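PDB 5UPR: triosephosphate isomerase from Toxoplasma gondii, which probably interconverts D-glyceraldehyde 3-phosphate and dihydroxyacetone phosphate as a homodimeric enzyme of glycolysis and gluconeogenesis. Local coordinates for residues G20-Q26 with F52-V56; V37-Q41 with Q62-Q66. All coordinates share one frame; numbering follows the deposited sequence.

Overall arrangement
Both contacts belong to the first part of a TIM barrel, the eight-stranded parallel barrel of triosephosphate isomerase, and lie among its first three strands (10-15, 42-47, 65-69) and the two helices between them. Contact 1 pairs the start of helix 22-34 with the start of helix 53-59. Contact 2 pairs the loop leading from helix 22-34 into strand 42-47 with the turn leading into strand 65-69. Along the chain the segments alternate: 20-26, 37-41, 52-56, 62-66. The contact centres lie about 19 Å apart, the nearest atoms about 6 Å. Contact 1 sits at the C-terminal ends of the strands and takes part in the dimer interface; contact 2, at the opposite, N-terminal end, joins parts of one chain only.

Contact 1: residues G20-Q26 with F52-V56; sequences GTTAKTQ and FISQV
Gln55 reaches across to the first turn of helix 22-34, where its NE2 donates to Thr22 O at 3.0 Å. The bond is nearly straight (173°) and lies in the amide plane. Thr22 O also takes the helical bond from Gln26 N, and this carbonyl is gripped twice. An extended chain, with CG anti to the backbone N (chi1 176°), carries the amide this far. On the helix itself, Thr21 is the N-cap, its OG1 accepting from Lys24 N, while Thr25 OG1 donates to Thr21 O at 2.8 Å from above the carbonyl plane, on the face opposite to Thr25 N. The starts of helices 22-34 and 53-59, successive in the TIM barrel, are joined here at the dimer interface: Thr22 OG1 is bonded to Lys93 of the second subunit, which also packs on Phe52. Van der Waals contact centres on the Phe52 ring. Thr21 O lies over one face, Thr22 OG1 is in plane at the edge, 3.9 Å from Phe52 CE1, and Thr25 OG1 comes in obliquely, 3.4 Å from Phe52 CG. Gly20 O lies 3.6 Å from both Phe52 CE2 and Phe52 CZ. Deeper in, the contact is apolar, Thr25 CG2 touching Val56 CG2 at 3.6 Å.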
# COMPACT_ATOMS: atom_id res chain seq x y z
N GLY A 20 -6.61 2.00 12.49
CA GLY A 20 -6.01 3.30 12.75
C GLY A 20 -6.92 4.45 12.35
O GLY A 20 -7.57 4.41 11.30
N THR A 21 -6.93 5.46 13.20
CA THR A 21 -7.43 6.79 12.91
C THR A 21 -6.44 7.81 13.50
O THR A 21 -5.50 7.45 14.23
CB THR A 21 -8.80 7.07 13.58
OG1 THR A 21 -8.62 7.08 14.97
CG2 THR A 21 -9.83 5.99 13.26
N THR A 22 -6.67 9.08 13.20
CA THR A 22 -5.77 10.13 13.70
C THR A 22 -5.73 10.08 15.26
O THR A 22 -4.66 10.07 15.86
CB THR A 22 -6.19 11.52 13.21
OG1 THR A 22 -6.15 11.52 11.79
CG2 THR A 22 -5.19 12.58 13.68
N ALA A 23 -6.90 9.96 15.88
CA ALA A 23 -6.97 9.95 17.34
C ALA A 23 -6.42 8.68 17.96
O ALA A 23 -5.76 8.73 18.96
CB ALA A 23 -8.42 10.22 17.82
N LYS A 24 -6.69 7.53 17.35
CA LYS A 24 -6.16 6.25 17.90
C LYS A 24 -4.64 6.19 17.73
O LYS A 24 -3.95 5.65 18.58
CB LYS A 24 -6.84 5.05 17.26
CG LYS A 24 -8.33 5.00 17.64
CD LYS A 24 -9.09 4.05 16.71
CE LYS A 24 -10.30 3.40 17.39
NZ LYS A 24 -10.47 2.03 16.80
N THR A 25 -4.12 6.77 16.64
CA THR A 25 -2.69 6.88 16.46
C THR A 25 -2.06 7.72 17.60
O THR A 25 -1.02 7.36 18.14
CB THR A 25 -2.36 7.46 15.07
OG1 THR A 25 -2.84 6.58 14.07
CG2 THR A 25 -0.88 7.67 14.91
N GLN A 26 -2.70 8.83 17.92
CA GLN A 26 -2.23 9.74 18.97
C GLN A 26 -2.23 9.00 20.31
O GLN A 26 -1.27 9.07 21.07
CB GLN A 26 -3.09 11.02 19.05
CG GLN A 26 -2.46 12.09 19.92
CD GLN A 26 -3.29 13.38 19.98
OE1 GLN A 26 -4.52 13.36 20.12
NE2 GLN A 26 -2.62 14.51 19.90
N PHE A 52 -0.66 7.07 8.49
CA PHE A 52 -0.37 7.57 9.82
C PHE A 52 1.14 7.54 10.21
O PHE A 52 1.50 7.99 11.30
CB PHE A 52 -1.19 6.76 10.88
CG PHE A 52 -2.67 6.82 10.64
CD1 PHE A 52 -3.35 8.00 10.85
CD2 PHE A 52 -3.36 5.75 10.06
CE1 PHE A 52 -4.72 8.10 10.56
CE2 PHE A 52 -4.69 5.83 9.77
CZ PHE A 52 -5.40 7.01 10.00
N ILE A 53 2.00 7.02 9.35
CA ILE A 53 3.43 6.92 9.72
C ILE A 53 4.04 8.28 10.02
O ILE A 53 4.75 8.39 11.01
CB ILE A 53 4.25 6.19 8.65
CG1 ILE A 53 3.85 4.69 8.66
CG2 ILE A 53 5.72 6.33 8.98
CD1 ILE A 53 4.41 3.86 7.52
N SER A 54 3.76 9.31 9.20
CA SER A 54 4.40 10.61 9.46
C SER A 54 3.98 11.24 10.78
O SER A 54 4.81 11.87 11.45
CB SER A 54 4.21 11.61 8.32
OG SER A 54 2.88 12.09 8.31
N GLN A 55 2.74 11.03 11.18
CA GLN A 55 2.22 11.51 12.46
C GLN A 55 2.96 10.82 13.64
O GLN A 55 3.34 11.45 14.63
CB GLN A 55 0.71 11.21 12.56
CG GLN A 55 0.05 11.57 13.89
CD GLN A 55 -1.40 11.11 14.01
OE1 GLN A 55 -2.05 10.80 13.04
NE2 GLN A 55 -1.89 11.05 15.21
N VAL A 56 3.18 9.51 13.49
CA VAL A 56 3.92 8.78 14.52
C VAL A 56 5.36 9.29 14.58
O VAL A 56 5.88 9.57 15.68
CB VAL A 56 3.90 7.25 14.25
CG1 VAL A 56 4.75 6.51 15.23
CG2 VAL A 56 2.50 6.71 14.32

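Contact 2: residues V37-Q41 with Q62-Q66; sequences VSFEQ and QPRVQ
The Phe39 ring meets Val65 edge-on: the CG2 methyl lies in the plane of the ring, 3.5 Å from CE2 and nearly as close to CD2. Gln62 approaches the same ring obliquely with its amide oxygen, OE1 standing 3.8 Å from Phe39 CD2. Its chain, bent at chi2, crosses the aromatic side chain at about a right angle, yet the amide and ring planes are only 19° apart. The other flat group is the Arg64 guanidinium, which has Glu40 O over one face, toward its rim, and Glu40 OE2 in plane at its edge.

That edge forms a side-on salt bridge in which NE and NH2 both use OE2, each through a noticeably bent N-H bond. Arg64 NE meets Glu40 OE2 at 2.7 Å, nearly along the C-O axis, and Arg64 NH2 reaches the same OE2 at 2.9 Å on the syn side but tilted out of the carboxylate plane. The carboxylate and guanidinium planes are turned 50° from each other. Although the CB of Glu40 points away, a bend at chi2 (-77°) folds the carboxylate back to Arg64.

In the TIM barrel this is the N-terminal end of the strands. A type I turn, Gln62 to Val65, brings the chain into strand 65-69 beside the loop that enters strand 42-47. Phe39 also packs on Val44 of that strand and on Ile258 of helix 253-260, and Val65 touches Val44 too. In the loop, Ser38 OG accepts from Glu40 N at 3.1 Å in an ST turn. Glu40 O accepts a hydrogen bond from Arg9 NH2, and the Arg64 side chain also touches Arg9.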
# COMPACT_ATOMS: atom_id res chain seq x y z
N VAL A 37 7.92 1.49 31.65
CA VAL A 37 8.72 0.31 31.55
C VAL A 37 9.89 0.81 30.72
O VAL A 37 9.69 1.67 29.84
CB VAL A 37 7.91 -0.80 30.82
CG1 VAL A 37 8.76 -1.90 30.14
CG2 VAL A 37 6.87 -1.38 31.78
N SER A 38 11.09 0.36 31.04
CA SER A 38 12.25 0.76 30.25
C SER A 38 12.29 -0.10 29.01
O SER A 38 12.02 -1.27 29.09
CB SER A 38 13.56 0.64 31.02
OG SER A 38 14.61 1.08 30.18
N PHE A 39 12.57 0.50 27.86
CA PHE A 39 12.78 -0.22 26.62
C PHE A 39 14.27 -0.35 26.35
O PHE A 39 14.67 -0.69 25.22
CB PHE A 39 12.12 0.51 25.41
CG PHE A 39 10.62 0.76 25.53
CD1 PHE A 39 9.82 0.30 26.58
CD2 PHE A 39 10.00 1.41 24.51
CE1 PHE A 39 8.47 0.55 26.62
CE2 PHE A 39 8.65 1.70 24.54
CZ PHE A 39 7.88 1.29 25.60
N GLU A 40 15.15 -0.12 27.33
CA GLU A 40 16.61 -0.13 27.06
C GLU A 40 17.14 -1.45 26.45
O GLU A 40 17.98 -1.42 25.57
CB GLU A 40 17.41 0.24 28.31
CG GLU A 40 17.37 1.71 28.67
CD GLU A 40 18.27 2.58 27.80
OE1 GLU A 40 19.11 3.29 28.39
OE2 GLU A 40 18.16 2.57 26.54
N GLN A 41 16.62 -2.59 26.90
CA GLN A 41 17.13 -3.88 26.48
C GLN A 41 16.46 -4.49 25.23
O GLN A 41 16.79 -5.60 24.83
CB GLN A 41 16.95 -4.87 27.64
CG GLN A 41 17.46 -4.44 28.99
CD GLN A 41 17.71 -5.68 29.85
OE1 GLN A 41 18.68 -6.39 29.60
NE2 GLN A 41 16.82 -5.97 30.83
N GLN A 62 10.53 8.50 22.01
CA GLN A 62 11.29 7.39 22.56
C GLN A 62 12.19 7.08 21.37
O GLN A 62 11.65 6.68 20.35
CB GLN A 62 10.33 6.25 22.87
CG GLN A 62 9.58 6.54 24.13
CD GLN A 62 9.96 5.66 25.28
OE1 GLN A 62 10.97 4.97 25.27
NE2 GLN A 62 9.08 5.62 26.28
N PRO A 63 13.52 7.38 21.45
CA PRO A 63 14.42 6.94 20.36
C PRO A 63 14.41 5.42 20.17
O PRO A 63 14.51 4.93 19.03
CB PRO A 63 15.81 7.42 20.81
CG PRO A 63 15.62 8.27 22.05
CD PRO A 63 14.15 8.37 22.35
N ARG A 64 14.24 4.71 21.27
CA ARG A 64 14.21 3.26 21.24
C ARG A 64 13.03 2.65 20.49
O ARG A 64 13.10 1.46 20.22
CB ARG A 64 14.23 2.66 22.66
CG ARG A 64 15.45 2.96 23.49
CD ARG A 64 16.69 2.30 22.93
NE ARG A 64 17.85 2.44 23.83
CZ ARG A 64 19.13 2.23 23.49
NH1 ARG A 64 19.49 1.87 22.25
NH2 ARG A 64 20.08 2.39 24.38
N VAL A 65 11.97 3.42 20.22
CA VAL A 65 10.88 2.95 19.32
C VAL A 65 11.08 3.49 17.91
O VAL A 65 11.25 4.67 17.72
CB VAL A 65 9.47 3.32 19.82
CG1 VAL A 65 8.42 2.71 18.91
CG2 VAL A 65 9.29 2.85 21.27
N GLN A 66 11.09 2.60 16.94
CA GLN A 66 11.25 2.94 15.54
C GLN A 66 9.96 2.61 14.81
O GLN A 66 9.15 1.83 15.27
CB GLN A 66 12.43 2.17 14.99
CG GLN A 66 13.78 2.53 15.59
CD GLN A 66 14.91 1.99 14.79
OE1 GLN A 66 15.13 0.81 14.77
NE2 GLN A 66 15.59 2.85 14.06